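Local coordinates for lipoprotein (PDB 7ADK) that is probably a PA-clan peptidase, related to the mycoplasma proteases that cleave immunoglobulins, at residues R274-K279 and S589-K594; L283-P288 and S762-D767; S423-I428 and V635-A640; T441-G446 and K581-Y586. All blocks are in the same frame, centred on the assembly; numbering follows the deposited sequence.

Overall arrangement
From the N terminus, the loop after helix 220-226 supplies the first partners of interactions 1 and 2, R274-K279 and L283-P288, before the chain enters the antiparallel sheet through strand 289-293. Strand 421-433 then gives S423-I428 and strand 442-447 gives T441-G446. Interaction 4 is the first to close, packing the end of helix 575-582 on that sheet. Interaction 1 closes next, joining the early loop to the one before strand 594-595; interaction 3 lays V635-A640 on strand 421-433, and interaction 2 ties the early loop to strand 761-765 of the mixed sheet. Interaction 4 nests inside the other three and interaction 3 inside interaction 2, while interaction 1 crosses both 2 and 3.

Interaction 1 of 4, residues R274-K279 and S589-K594; sequences RNEKAK and SDKKVK
The ammonium group of K591 reaches the carboxylate of E276 and forms a salt bridge, with K591 NZ 2.8 Å from E276 OE1. The nitrogen arrives on the syn side of that oxygen, 17° out of the carboxylate plane, and stays 3.6 Å from E276 OE2, so the charge is met by one oxygen rather than shared by two. Beside the salt bridge, T280 OG1 is hydrogen-bonded to K591 NZ and also to the carbonyl of N275. N275 OD1 stands more loosely, 3.9 Å from K591 NZ. The two bridging chains meet at about a right angle, that of K591 straight beyond CG. In E276, chi1 (-44°) puts CG over the centre of the R274 guanidinium, 4.0 Å above its plane, and a bend at chi2 (-46°) turns the carboxylate to the lysine. Further out, R274 itself pairs with D630, and K591 sits at the centre of an inverse gamma turn. Between the two segments the link is one charged hydrogen bond, to which T280, of the same loop as R274-K279, adds a neutral one. At this surface position solvent probably screens much of the electrostatic attraction, leaving T280 as a second partner that limits where the ammonium group can swing.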
loop_
_atom_site.group_PDB
_atom_site.type_symbol
_atom_site.label_atom_id
_atom_site.label_comp_id
_atom_site.label_asym_id
_atom_site.label_seq_id
_atom_site.Cartn_x
_atom_site.Cartn_y
_atom_site.Cartn_z
ATOM N N ARG B 274 -5.010 -14.242 13.870
ATOM C CA ARG B 274 -5.525 -14.828 15.128
ATOM C C ARG B 274 -4.971 -14.147 16.380
ATOM O O ARG B 274 -3.987 -13.422 16.303
ATOM C CB ARG B 274 -5.273 -16.358 15.182
ATOM C CG ARG B 274 -3.806 -16.771 15.396
ATOM C CD ARG B 274 -3.665 -18.203 15.897
ATOM N NE ARG B 274 -2.264 -18.595 16.160
ATOM C CZ ARG B 274 -1.849 -19.771 16.604
ATOM N NH1 ARG B 274 -0.609 -19.991 16.899
ATOM N NH2 ARG B 274 -2.623 -20.794 16.748
ATOM N N ASN B 275 -5.558 -14.429 17.539
ATOM C CA ASN B 275 -5.253 -13.740 18.796
ATOM C C ASN B 275 -3.813 -13.958 19.293
ATOM O O ASN B 275 -3.171 -13.056 19.811
ATOM C CB ASN B 275 -6.302 -14.175 19.828
ATOM C CG ASN B 275 -6.399 -13.194 20.976
ATOM O OD1 ASN B 275 -5.534 -13.086 21.828
ATOM N ND2 ASN B 275 -7.474 -12.453 21.054
ATOM N N GLU B 276 -3.256 -15.144 19.092
ATOM C CA GLU B 276 -1.872 -15.441 19.486
ATOM C C GLU B 276 -0.843 -14.707 18.610
ATOM O O GLU B 276 0.324 -14.625 18.962
ATOM C CB GLU B 276 -1.600 -16.950 19.504
ATOM C CG GLU B 276 -2.678 -17.838 20.147
ATOM C CD GLU B 276 -3.234 -17.358 21.507
ATOM O OE1 GLU B 276 -2.489 -16.848 22.371
ATOM O OE2 GLU B 276 -4.452 -17.515 21.736
ATOM N N LYS B 277 -1.268 -14.148 17.464
ATOM C CA LYS B 277 -0.440 -13.308 16.584
ATOM C C LYS B 277 -0.568 -11.837 16.943
ATOM O O LYS B 277 0.425 -11.138 16.992
ATOM C CB LYS B 277 -0.819 -13.481 15.108
ATOM C CG LYS B 277 -0.722 -14.912 14.596
ATOM C CD LYS B 277 -1.095 -15.085 13.108
ATOM C CE LYS B 277 0.065 -14.946 12.110
ATOM N NZ LYS B 277 0.792 -16.226 11.883
ATOM N N ALA B 278 -1.752 -11.330 17.216
ATOM C CA ALA B 278 -1.953 -9.967 17.683
ATOM C C ALA B 278 -3.214 -9.922 18.527
ATOM O O ALA B 278 -4.113 -10.718 18.327
ATOM C CB ALA B 278 -2.027 -9.027 16.497
ATOM N N LYS B 279 -3.265 -8.976 19.460
ATOM C CA LYS B 279 -4.015 -9.087 20.724
ATOM C C LYS B 279 -3.258 -10.007 21.720
ATOM O O LYS B 279 -3.547 -9.968 22.913
ATOM C CB LYS B 279 -5.511 -9.381 20.481
ATOM C CG LYS B 279 -6.469 -9.053 21.641
ATOM C CD LYS B 279 -6.675 -7.554 21.880
ATOM C CE LYS B 279 -7.750 -7.327 22.938
ATOM N NZ LYS B 279 -8.181 -5.915 23.014
ATOM N N SER B 589 -1.143 -6.905 32.294
ATOM C CA SER B 589 -1.339 -8.162 31.547
ATOM C C SER B 589 -0.895 -9.468 32.259
ATOM O O SER B 589 0.142 -9.510 32.932
ATOM C CB SER B 589 -0.629 -8.052 30.207
ATOM O OG SER B 589 -0.865 -9.241 29.492
ATOM N N ASP B 590 -1.606 -10.581 32.016
ATOM C CA ASP B 590 -1.154 -11.933 32.383
ATOM C C ASP B 590 -0.303 -12.648 31.305
ATOM O O ASP B 590 0.532 -13.476 31.676
ATOM C CB ASP B 590 -2.346 -12.803 32.828
ATOM C CG ASP B 590 -2.794 -12.585 34.279
ATOM O OD1 ASP B 590 -3.593 -13.400 34.798
ATOM O OD2 ASP B 590 -2.350 -11.624 34.931
ATOM N N LYS B 591 -0.485 -12.365 30.006
ATOM C CA LYS B 591 0.282 -12.968 28.897
ATOM C C LYS B 591 1.689 -12.357 28.753
ATOM O O LYS B 591 2.082 -11.916 27.675
ATOM C CB LYS B 591 -0.503 -12.949 27.574
ATOM C CG LYS B 591 -1.742 -13.855 27.518
ATOM C CD LYS B 591 -2.142 -14.114 26.057
ATOM C CE LYS B 591 -3.326 -15.063 25.875
ATOM N NZ LYS B 591 -3.642 -15.296 24.448
ATOM N N LYS B 592 2.458 -12.322 29.843
ATOM C CA LYS B 592 3.892 -11.974 29.856
ATOM C C LYS B 592 4.729 -13.038 29.151
ATOM O O LYS B 592 4.314 -14.199 29.082
ATOM C CB LYS B 592 4.391 -11.716 31.270
ATOM C CG LYS B 592 3.762 -10.458 31.877
ATOM C CD LYS B 592 4.459 -10.071 33.180
ATOM C CE LYS B 592 3.901 -8.772 33.734
ATOM N NZ LYS B 592 2.525 -8.907 34.221
ATOM N N VAL B 593 5.893 -12.649 28.621
ATOM C CA VAL B 593 6.719 -13.592 27.855
ATOM C C VAL B 593 7.351 -14.682 28.717
ATOM O O VAL B 593 7.665 -14.483 29.892
ATOM C CB VAL B 593 7.794 -12.915 26.998
ATOM C CG1 VAL B 593 7.194 -11.837 26.113
ATOM C CG2 VAL B 593 8.946 -12.300 27.778
ATOM N N LYS B 594 7.548 -15.831 28.075
ATOM C CA LYS B 594 8.280 -17.025 28.508
ATOM C C LYS B 594 9.297 -17.377 27.421
ATOM O O LYS B 594 9.221 -16.834 26.330
ATOM C CB LYS B 594 7.265 -18.154 28.733
ATOM C CG LYS B 594 6.346 -17.961 29.943
ATOM C CD LYS B 594 5.130 -18.889 29.912
ATOM C CE LYS B 594 4.144 -18.469 28.826
ATOM N NZ LYS B 594 2.934 -19.301 28.785
#

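Interaction 2 of 4, residues L283-P288 and S762-D767; sequences LARTLP and SVRTKD
S762 OG, which lies 3.7 Å from T286 OG1 across the contact, is gripped side-on by two nitrogens of R764. R764 NE reaches S762 OG at 3.0 Å with an N-H...O angle of 159°, and R764 NH2 reaches the same oxygen at 3.2 Å along a more bent path. The hydroxyl oxygen is nearly in the guanidinium plane, 5° out of it. Two residues apart on strand 761-765, both side chains leave the same side of the strand; chi1 of S762 (63°) sets OG between the backbone N and the carbonyl carbon, while the R764 chain runs extended from CG to NE.

T286 passes the arginine in the opposite direction. Its OG1 comes within 2.9 Å of R764 NH2, but the angle is too poor for a hydrogen bond, and the polar partner of this hydroxyl is the carbonyl of V281. R285 adds its CB, 3.7 Å from R764 NH1, and then turns its own guanidinium elsewhere, with NE bonded to the carbonyl of K591. The third nitrogen of R764, NH1, is bonded to N768 OD1, and W427 packs against the side chains of R764 and S762.

The strand comes directly after a Gly-Ala-Ser-Gly sequence resembling the nucleophile motif of PA-clan serine peptidases. All four touching residues are buried, and no carboxylate crosses between the segments. The arginine is instead fixed in rotation by neutral oxygens, S762 OG and N768 OD1, whose dipoles probably stabilise its positive charge.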
loop_
_atom_site.group_PDB
_atom_site.type_symbol
_atom_site.label_atom_id
_atom_site.label_comp_id
_atom_site.label_asym_id
_atom_site.label_seq_id
_atom_site.Cartn_x
_atom_site.Cartn_y
_atom_site.Cartn_z
ATOM N N LEU B 283 1.051 -6.888 18.797
ATOM C CA LEU B 283 0.299 -5.853 19.466
ATOM C C LEU B 283 0.529 -6.098 20.944
ATOM O O LEU B 283 0.656 -7.240 21.367
ATOM C CB LEU B 283 -1.167 -5.988 19.028
ATOM C CG LEU B 283 -2.241 -5.270 19.854
ATOM C CD1 LEU B 283 -3.559 -5.345 19.087
ATOM C CD2 LEU B 283 -2.458 -5.911 21.225
ATOM N N ALA B 284 0.605 -5.044 21.726
ATOM C CA ALA B 284 1.022 -5.110 23.121
ATOM C C ALA B 284 2.460 -5.555 23.426
ATOM O O ALA B 284 3.035 -4.992 24.338
ATOM C CB ALA B 284 -0.010 -5.811 23.984
ATOM N N ARG B 285 3.050 -6.522 22.727
ATOM C CA ARG B 285 4.299 -7.156 23.165
ATOM C C ARG B 285 5.471 -6.853 22.253
ATOM O O ARG B 285 6.475 -6.319 22.717
ATOM C CB ARG B 285 4.117 -8.667 23.370
ATOM C CG ARG B 285 2.954 -9.056 24.280
ATOM C CD ARG B 285 3.083 -8.641 25.734
ATOM N NE ARG B 285 1.870 -9.055 26.460
ATOM C CZ ARG B 285 0.835 -8.290 26.754
ATOM N NH1 ARG B 285 0.937 -7.024 27.014
ATOM N NH2 ARG B 285 -0.361 -8.783 26.778
ATOM N N THR B 286 5.375 -7.144 20.964
ATOM C CA THR B 286 6.396 -6.752 19.974
ATOM C C THR B 286 6.192 -5.311 19.582
ATOM O O THR B 286 6.060 -4.958 18.414
ATOM C CB THR B 286 6.474 -7.653 18.752
ATOM O OG1 THR B 286 6.467 -8.969 19.228
ATOM C CG2 THR B 286 7.785 -7.416 18.002
ATOM N N LEU B 287 6.019 -4.495 20.616
ATOM C CA LEU B 287 5.316 -3.251 20.505
ATOM C C LEU B 287 6.039 -2.345 19.515
ATOM O O LEU B 287 5.395 -1.970 18.529
ATOM C CB LEU B 287 4.912 -2.706 21.911
ATOM C CG LEU B 287 5.931 -2.118 22.910
ATOM C CD1 LEU B 287 6.154 -0.623 22.697
ATOM C CD2 LEU B 287 5.413 -2.246 24.329
ATOM N N PRO B 288 7.335 -2.018 19.672
ATOM C CA PRO B 288 7.853 -0.867 19.016
ATOM C C PRO B 288 8.611 -1.184 17.732
ATOM O O PRO B 288 9.617 -1.901 17.708
ATOM C CB PRO B 288 8.737 -0.198 20.052
ATOM C CG PRO B 288 9.152 -1.293 21.021
ATOM C CD PRO B 288 8.379 -2.520 20.541
ATOM N N SER B 762 10.948 -11.193 17.092
ATOM C CA SER B 762 10.838 -12.443 17.841
ATOM C C SER B 762 10.005 -13.482 17.103
ATOM O O SER B 762 8.813 -13.281 16.893
ATOM C CB SER B 762 10.225 -12.219 19.224
ATOM O OG SER B 762 8.906 -11.742 19.130
ATOM N N VAL B 763 10.599 -14.631 16.816
ATOM C CA VAL B 763 9.878 -15.864 16.569
ATOM C C VAL B 763 9.379 -16.389 17.903
ATOM O O VAL B 763 10.157 -16.509 18.848
ATOM C CB VAL B 763 10.825 -16.881 15.915
ATOM C CG1 VAL B 763 10.156 -18.198 15.567
ATOM C CG2 VAL B 763 11.520 -16.319 14.678
ATOM N N ARG B 764 8.110 -16.761 17.998
ATOM C CA ARG B 764 7.513 -17.361 19.195
ATOM C C ARG B 764 6.792 -18.638 18.864
ATOM O O ARG B 764 6.596 -18.956 17.709
ATOM C CB ARG B 764 6.525 -16.401 19.856
ATOM C CG ARG B 764 7.091 -15.005 19.958
ATOM C CD ARG B 764 6.233 -14.155 20.859
ATOM N NE ARG B 764 6.719 -12.783 20.814
ATOM C CZ ARG B 764 6.432 -11.809 21.622
ATOM N NH1 ARG B 764 5.584 -11.930 22.573
ATOM N NH2 ARG B 764 7.024 -10.683 21.462
ATOM N N THR B 765 6.341 -19.337 19.880
ATOM C CA THR B 765 5.405 -20.449 19.726
ATOM C C THR B 765 4.185 -20.305 20.628
ATOM O O THR B 765 4.111 -19.384 21.436
ATOM C CB THR B 765 6.124 -21.788 19.819
ATOM O OG1 THR B 765 5.326 -22.777 19.230
ATOM C CG2 THR B 765 6.465 -22.203 21.229
ATOM N N LYS B 766 3.206 -21.194 20.429
ATOM C CA LYS B 766 1.768 -21.083 20.735
ATOM C C LYS B 766 1.362 -20.348 22.007
ATOM O O LYS B 766 0.426 -19.554 21.955
ATOM C CB LYS B 766 1.176 -22.491 20.830
ATOM C CG LYS B 766 1.085 -23.218 19.488
ATOM C CD LYS B 766 0.488 -24.622 19.619
ATOM C CE LYS B 766 -0.897 -24.661 20.281
ATOM N NZ LYS B 766 -1.445 -26.029 20.368
ATOM N N ASP B 767 2.002 -20.625 23.141
ATOM C CA ASP B 767 1.599 -20.074 24.440
ATOM C C ASP B 767 2.412 -18.837 24.851
ATOM O O ASP B 767 2.633 -18.584 26.037
ATOM C CB ASP B 767 1.541 -21.166 25.509
ATOM C CG ASP B 767 2.903 -21.679 25.965
ATOM O OD1 ASP B 767 3.707 -22.124 25.120
ATOM O OD2 ASP B 767 3.166 -21.669 27.194
#

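Interaction 3 of 4, residues S423-I428 and V635-A640; sequences SGTMWI and VGYPTA
One hydrogen bond crosses this contact: the backbone N of Y637 donates to T425 OG1 over 3.1 Å, with an N-H...O angle of 153°. The same hydroxyl gives a weak bond back to the carbonyl of its own neighbour G424, so it accepts from the loop and donates to the strand. With chi1 at -57°, both branches of T425 are turned to the loop, OG1 to the backbone N of Y637 and the methyl group to the backbone of G636.

The remaining contacts are van der Waals packing. T425 CG2 rests 3.5 Å from G636 N and 3.6 Å from G636 CA, and T425 OG1 lies 3.4 Å from G636 CA. The ring of Y637 presents its edge to the threonine, with CD1 3.8 Å from T425 OG1 and the oxygen close to the ring plane. At the far end of that ring, Y637 OH is hydrogen-bonded to the carbonyl of L287.

On the strand side, the carbonyl of T425 is bonded to T447 OG1, and M426 pairs with P288 through backbone bonds. The buried threonine thus fastens the loop segment V635-A640 to strand 421-433. That strand belongs to the antiparallel sheet, probably one of the two barrels of a PA-clan peptidase, and the loop leads on toward the mixed sheet, probably the other.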
loop_
_atom_site.group_PDB
_atom_site.type_symbol
_atom_site.label_atom_id
_atom_site.label_comp_id
_atom_site.label_asym_id
_atom_site.label_seq_id
_atom_site.Cartn_x
_atom_site.Cartn_y
_atom_site.Cartn_z
ATOM N N SER B 423 16.905 2.080 12.212
ATOM C CA SER B 423 15.570 1.617 12.587
ATOM C C SER B 423 15.414 0.105 12.469
ATOM O O SER B 423 15.875 -0.530 11.517
ATOM C CB SER B 423 14.501 2.352 11.790
ATOM O OG SER B 423 13.226 1.869 12.157
ATOM N N GLY B 424 14.727 -0.478 13.442
ATOM C CA GLY B 424 14.619 -1.924 13.607
ATOM C C GLY B 424 13.360 -2.306 14.358
ATOM O O GLY B 424 12.324 -1.643 14.231
ATOM N N THR B 425 13.376 -3.412 15.088
ATOM C CA THR B 425 12.220 -3.813 15.876
ATOM C C THR B 425 12.645 -4.421 17.214
ATOM O O THR B 425 13.760 -4.932 17.364
ATOM C CB THR B 425 11.337 -4.773 15.073
ATOM O OG1 THR B 425 10.960 -4.155 13.869
ATOM C CG2 THR B 425 10.032 -5.124 15.775
ATOM N N MET B 426 11.774 -4.333 18.206
ATOM C CA MET B 426 11.960 -4.893 19.537
ATOM C C MET B 426 10.683 -5.549 20.056
ATOM O O MET B 426 9.586 -5.277 19.580
ATOM C CB MET B 426 12.364 -3.837 20.577
ATOM C CG MET B 426 13.400 -2.827 20.132
ATOM S SD MET B 426 14.292 -2.003 21.463
ATOM C CE MET B 426 13.059 -0.823 22.092
ATOM N N TRP B 427 10.823 -6.369 21.080
ATOM C CA TRP B 427 9.727 -6.754 21.952
ATOM C C TRP B 427 10.040 -6.430 23.395
ATOM O O TRP B 427 11.195 -6.440 23.825
ATOM C CB TRP B 427 9.403 -8.235 21.798
ATOM C CG TRP B 427 10.491 -9.164 22.224
ATOM C CD1 TRP B 427 10.572 -9.773 23.425
ATOM C CD2 TRP B 427 11.677 -9.572 21.484
ATOM N NE1 TRP B 427 11.725 -10.508 23.497
ATOM C CE2 TRP B 427 12.441 -10.438 22.326
ATOM C CE3 TRP B 427 12.174 -9.310 20.202
ATOM C CZ2 TRP B 427 13.652 -11.006 21.944
ATOM C CZ3 TRP B 427 13.383 -9.898 19.797
ATOM C CH2 TRP B 427 14.119 -10.740 20.656
ATOM N N ILE B 428 9.011 -6.108 24.153
ATOM C CA ILE B 428 9.080 -5.982 25.602
ATOM C C ILE B 428 9.302 -7.388 26.186
ATOM O O ILE B 428 8.531 -8.306 25.905
ATOM C CB ILE B 428 7.812 -5.248 26.090
ATOM C CG1 ILE B 428 8.023 -4.563 27.440
ATOM C CG2 ILE B 428 6.536 -6.105 26.102
ATOM C CD1 ILE B 428 6.963 -3.470 27.650
ATOM N N VAL B 635 5.876 -9.736 14.029
ATOM C CA VAL B 635 6.980 -8.993 14.568
ATOM C C VAL B 635 7.681 -8.405 13.385
ATOM O O VAL B 635 7.497 -8.832 12.245
ATOM C CB VAL B 635 7.952 -9.859 15.376
ATOM C CG1 VAL B 635 7.402 -10.298 16.729
ATOM C CG2 VAL B 635 8.286 -11.119 14.618
ATOM N N GLY B 636 8.503 -7.415 13.658
ATOM C CA GLY B 636 9.184 -6.714 12.602
ATOM C C GLY B 636 8.264 -5.740 11.900
ATOM O O GLY B 636 7.129 -6.031 11.533
ATOM N N TYR B 637 8.823 -4.571 11.662
ATOM C CA TYR B 637 8.251 -3.576 10.788
ATOM C C TYR B 637 9.305 -3.250 9.731
ATOM O O TYR B 637 10.229 -2.483 10.004
ATOM C CB TYR B 637 7.802 -2.372 11.615
ATOM C CG TYR B 637 6.808 -2.658 12.726
ATOM C CD1 TYR B 637 7.261 -3.100 13.982
ATOM C CD2 TYR B 637 5.455 -2.331 12.555
ATOM C CE1 TYR B 637 6.382 -3.163 15.078
ATOM C CE2 TYR B 637 4.577 -2.383 13.650
ATOM C CZ TYR B 637 5.040 -2.778 14.920
ATOM O OH TYR B 637 4.211 -2.718 15.992
ATOM N N PRO B 638 9.268 -3.855 8.542
ATOM C CA PRO B 638 10.122 -3.420 7.455
ATOM C C PRO B 638 9.680 -2.043 6.957
ATOM O O PRO B 638 8.515 -1.673 7.078
ATOM C CB PRO B 638 10.008 -4.510 6.402
ATOM C CG PRO B 638 8.625 -5.100 6.631
ATOM C CD PRO B 638 8.372 -4.910 8.118
ATOM N N THR B 639 10.585 -1.286 6.353
ATOM C CA THR B 639 10.209 -0.071 5.620
ATOM C C THR B 639 9.206 -0.394 4.515
ATOM O O THR B 639 9.276 -1.441 3.875
ATOM C CB THR B 639 11.424 0.627 5.009
ATOM O OG1 THR B 639 12.170 -0.264 4.215
ATOM C CG2 THR B 639 12.342 1.214 6.076
ATOM N N ALA B 640 8.257 0.502 4.265
ATOM C CA ALA B 640 7.181 0.265 3.308
ATOM C C ALA B 640 7.614 0.294 1.820
ATOM O O ALA B 640 6.791 0.056 0.941
ATOM C CB ALA B 640 6.064 1.256 3.625
#

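Interaction 4 of 4, residues T441-G446 and K581-Y586; sequences TKFYFG and KITNNY
F443 and T583 meet in a CH-pi contact that packs the end of helix 575-582 onto the antiparallel sheet, probably one of the two barrels expected of a PA-clan peptidase. F443 sits on strand 442-447 and sends its CB toward the helix end. CB is the stem that directs the ring: with chi1 at -73°, CG lies beside the backbone N and the ring projects from the strand. The methyl group of T583 then covers the whole ring, all six carbons lying within about 4.5 Å of T583 CG2. CE1 at 4.1 Å, CE2 at 4.0 Å and CZ at 3.9 Å are only slightly nearer to it than CG and the two CD atoms, as fits a methyl 4.0 Å from the ring centroid and 12° off the normal. CZ, the tip, lies near both branches of T583, with OG1 4.0 Å away. The two side chains cross at about a right angle.

CE2 has a second neighbour, Y586 CD2, 4.5 Å away, where the edges of the two rings meet and neither ring offers its face to the other. I428 and I579 also touch the phenylalanine.

T583 is the first residue to leave the helical conformation. Its hydroxyl is bonded to the carbonyl of I579, one turn back, which together with chi1 of 65° leaves CG2 as the branch over the ring. Y586 is held at both ends: its backbone N donates to T583 O at 3.1 Å, and its phenol oxygen is hydrogen-bonded to the carbonyl O of M429 and the backbone N of V593.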
loop_
_atom_site.group_PDB
_atom_site.type_symbol
_atom_site.label_atom_id
_atom_site.label_comp_id
_atom_site.label_asym_id
_atom_site.label_seq_id
_atom_site.Cartn_x
_atom_site.Cartn_y
_atom_site.Cartn_z
ATOM N N THR B 441 8.518 1.315 35.973
ATOM C CA THR B 441 8.986 2.417 35.103
ATOM C C THR B 441 10.205 2.094 34.232
ATOM O O THR B 441 10.470 2.808 33.266
ATOM C CB THR B 441 9.325 3.659 35.938
ATOM O OG1 THR B 441 10.378 3.366 36.825
ATOM C CG2 THR B 441 8.159 4.167 36.761
ATOM N N LYS B 442 10.937 1.015 34.525
ATOM C CA LYS B 442 12.212 0.663 33.893
ATOM C C LYS B 442 12.120 -0.695 33.206
ATOM O O LYS B 442 11.969 -1.725 33.857
ATOM C CB LYS B 442 13.297 0.734 34.973
ATOM C CG LYS B 442 14.714 0.777 34.402
ATOM C CD LYS B 442 15.688 1.217 35.495
ATOM C CE LYS B 442 17.052 1.549 34.906
ATOM N NZ LYS B 442 17.758 2.583 35.686
ATOM N N PHE B 443 12.170 -0.672 31.879
ATOM C CA PHE B 443 11.788 -1.775 30.992
ATOM C C PHE B 443 12.951 -2.239 30.124
ATOM O O PHE B 443 13.804 -1.442 29.751
ATOM C CB PHE B 443 10.621 -1.350 30.102
ATOM C CG PHE B 443 9.296 -1.247 30.817
ATOM C CD1 PHE B 443 8.977 -0.110 31.568
ATOM C CD2 PHE B 443 8.381 -2.299 30.733
ATOM C CE1 PHE B 443 7.735 -0.005 32.198
ATOM C CE2 PHE B 443 7.131 -2.197 31.356
ATOM C CZ PHE B 443 6.808 -1.045 32.078
ATOM N N TYR B 444 12.958 -3.528 29.782
ATOM C CA TYR B 444 13.979 -4.199 28.990
ATOM C C TYR B 444 13.360 -4.813 27.749
ATOM O O TYR B 444 12.308 -5.456 27.802
ATOM C CB TYR B 444 14.724 -5.243 29.819
ATOM C CG TYR B 444 15.311 -4.679 31.082
ATOM C CD1 TYR B 444 14.498 -4.519 32.211
ATOM C CD2 TYR B 444 16.633 -4.217 31.102
ATOM C CE1 TYR B 444 14.971 -3.812 33.322
ATOM C CE2 TYR B 444 17.116 -3.549 32.235
ATOM C CZ TYR B 444 16.275 -3.298 33.324
ATOM O OH TYR B 444 16.701 -2.507 34.335
ATOM N N PHE B 445 13.992 -4.546 26.614
ATOM C CA PHE B 445 13.512 -4.882 25.286
ATOM C C PHE B 445 14.519 -5.789 24.556
ATOM O O PHE B 445 15.687 -5.454 24.467
ATOM C CB PHE B 445 13.270 -3.593 24.505
ATOM C CG PHE B 445 12.132 -2.711 25.016
ATOM C CD1 PHE B 445 12.315 -1.798 26.070
ATOM C CD2 PHE B 445 10.876 -2.787 24.384
ATOM C CE1 PHE B 445 11.245 -0.998 26.510
ATOM C CE2 PHE B 445 9.812 -1.970 24.800
ATOM C CZ PHE B 445 9.993 -1.082 25.866
ATOM N N GLY B 446 14.071 -6.938 24.050
ATOM C CA GLY B 446 14.859 -7.811 23.205
ATOM C C GLY B 446 14.883 -7.298 21.782
ATOM O O GLY B 446 13.877 -6.871 21.234
ATOM N N LYS B 581 0.035 3.522 28.916
ATOM C CA LYS B 581 -0.368 3.763 27.519
ATOM C C LYS B 581 0.789 3.596 26.531
ATOM O O LYS B 581 0.564 3.085 25.442
ATOM C CB LYS B 581 -1.024 5.147 27.384
ATOM C CG LYS B 581 -2.393 5.260 28.058
ATOM C CD LYS B 581 -3.530 4.459 27.406
ATOM C CE LYS B 581 -3.947 4.991 26.033
ATOM N NZ LYS B 581 -5.126 4.282 25.519
ATOM N N ILE B 582 2.033 3.907 26.886
ATOM C CA ILE B 582 3.233 3.609 26.089
ATOM C C ILE B 582 3.440 2.098 25.940
ATOM O O ILE B 582 3.559 1.569 24.834
ATOM C CB ILE B 582 4.480 4.288 26.719
ATOM C CG1 ILE B 582 4.432 5.806 26.490
ATOM C CG2 ILE B 582 5.781 3.753 26.118
ATOM C CD1 ILE B 582 5.345 6.624 27.403
ATOM N N THR B 583 3.467 1.373 27.065
ATOM C CA THR B 583 3.836 -0.048 27.142
ATOM C C THR B 583 2.666 -1.011 26.914
ATOM O O THR B 583 2.780 -2.176 27.287
ATOM C CB THR B 583 4.570 -0.392 28.451
ATOM O OG1 THR B 583 3.740 -0.228 29.576
ATOM C CG2 THR B 583 5.822 0.465 28.607
ATOM N N ASN B 584 1.533 -0.553 26.364
ATOM C CA ASN B 584 0.293 -1.326 26.183
ATOM C C ASN B 584 -0.111 -2.116 27.444
ATOM O O ASN B 584 -0.642 -3.223 27.387
ATOM C CB ASN B 584 0.413 -2.201 24.936
ATOM C CG ASN B 584 0.058 -1.535 23.625
ATOM O OD1 ASN B 584 -0.914 -0.826 23.507
ATOM N ND2 ASN B 584 0.762 -1.831 22.566
ATOM N N ASN B 585 0.182 -1.539 28.601
ATOM C CA ASN B 585 -0.055 -2.053 29.941
ATOM C C ASN B 585 0.518 -3.460 30.227
ATOM O O ASN B 585 -0.121 -4.265 30.895
ATOM C CB ASN B 585 -1.537 -1.873 30.284
ATOM C CG ASN B 585 -1.784 -1.790 31.771
ATOM O OD1 ASN B 585 -0.900 -1.781 32.608
ATOM N ND2 ASN B 585 -3.017 -1.698 32.171
ATOM N N TYR B 586 1.731 -3.754 29.753
ATOM C CA TYR B 586 2.421 -5.042 29.998
ATOM C C TYR B 586 2.568 -5.418 31.485
ATOM O O TYR B 586 2.611 -6.598 31.837
ATOM C CB TYR B 586 3.806 -4.984 29.327
ATOM C CG TYR B 586 4.608 -6.262 29.435
ATOM C CD1 TYR B 586 4.194 -7.423 28.758
ATOM C CD2 TYR B 586 5.841 -6.284 30.116
ATOM C CE1 TYR B 586 4.990 -8.581 28.767
ATOM C CE2 TYR B 586 6.636 -7.449 30.139
ATOM C CZ TYR B 586 6.201 -8.600 29.461
ATOM O OH TYR B 586 6.941 -9.734 29.424
#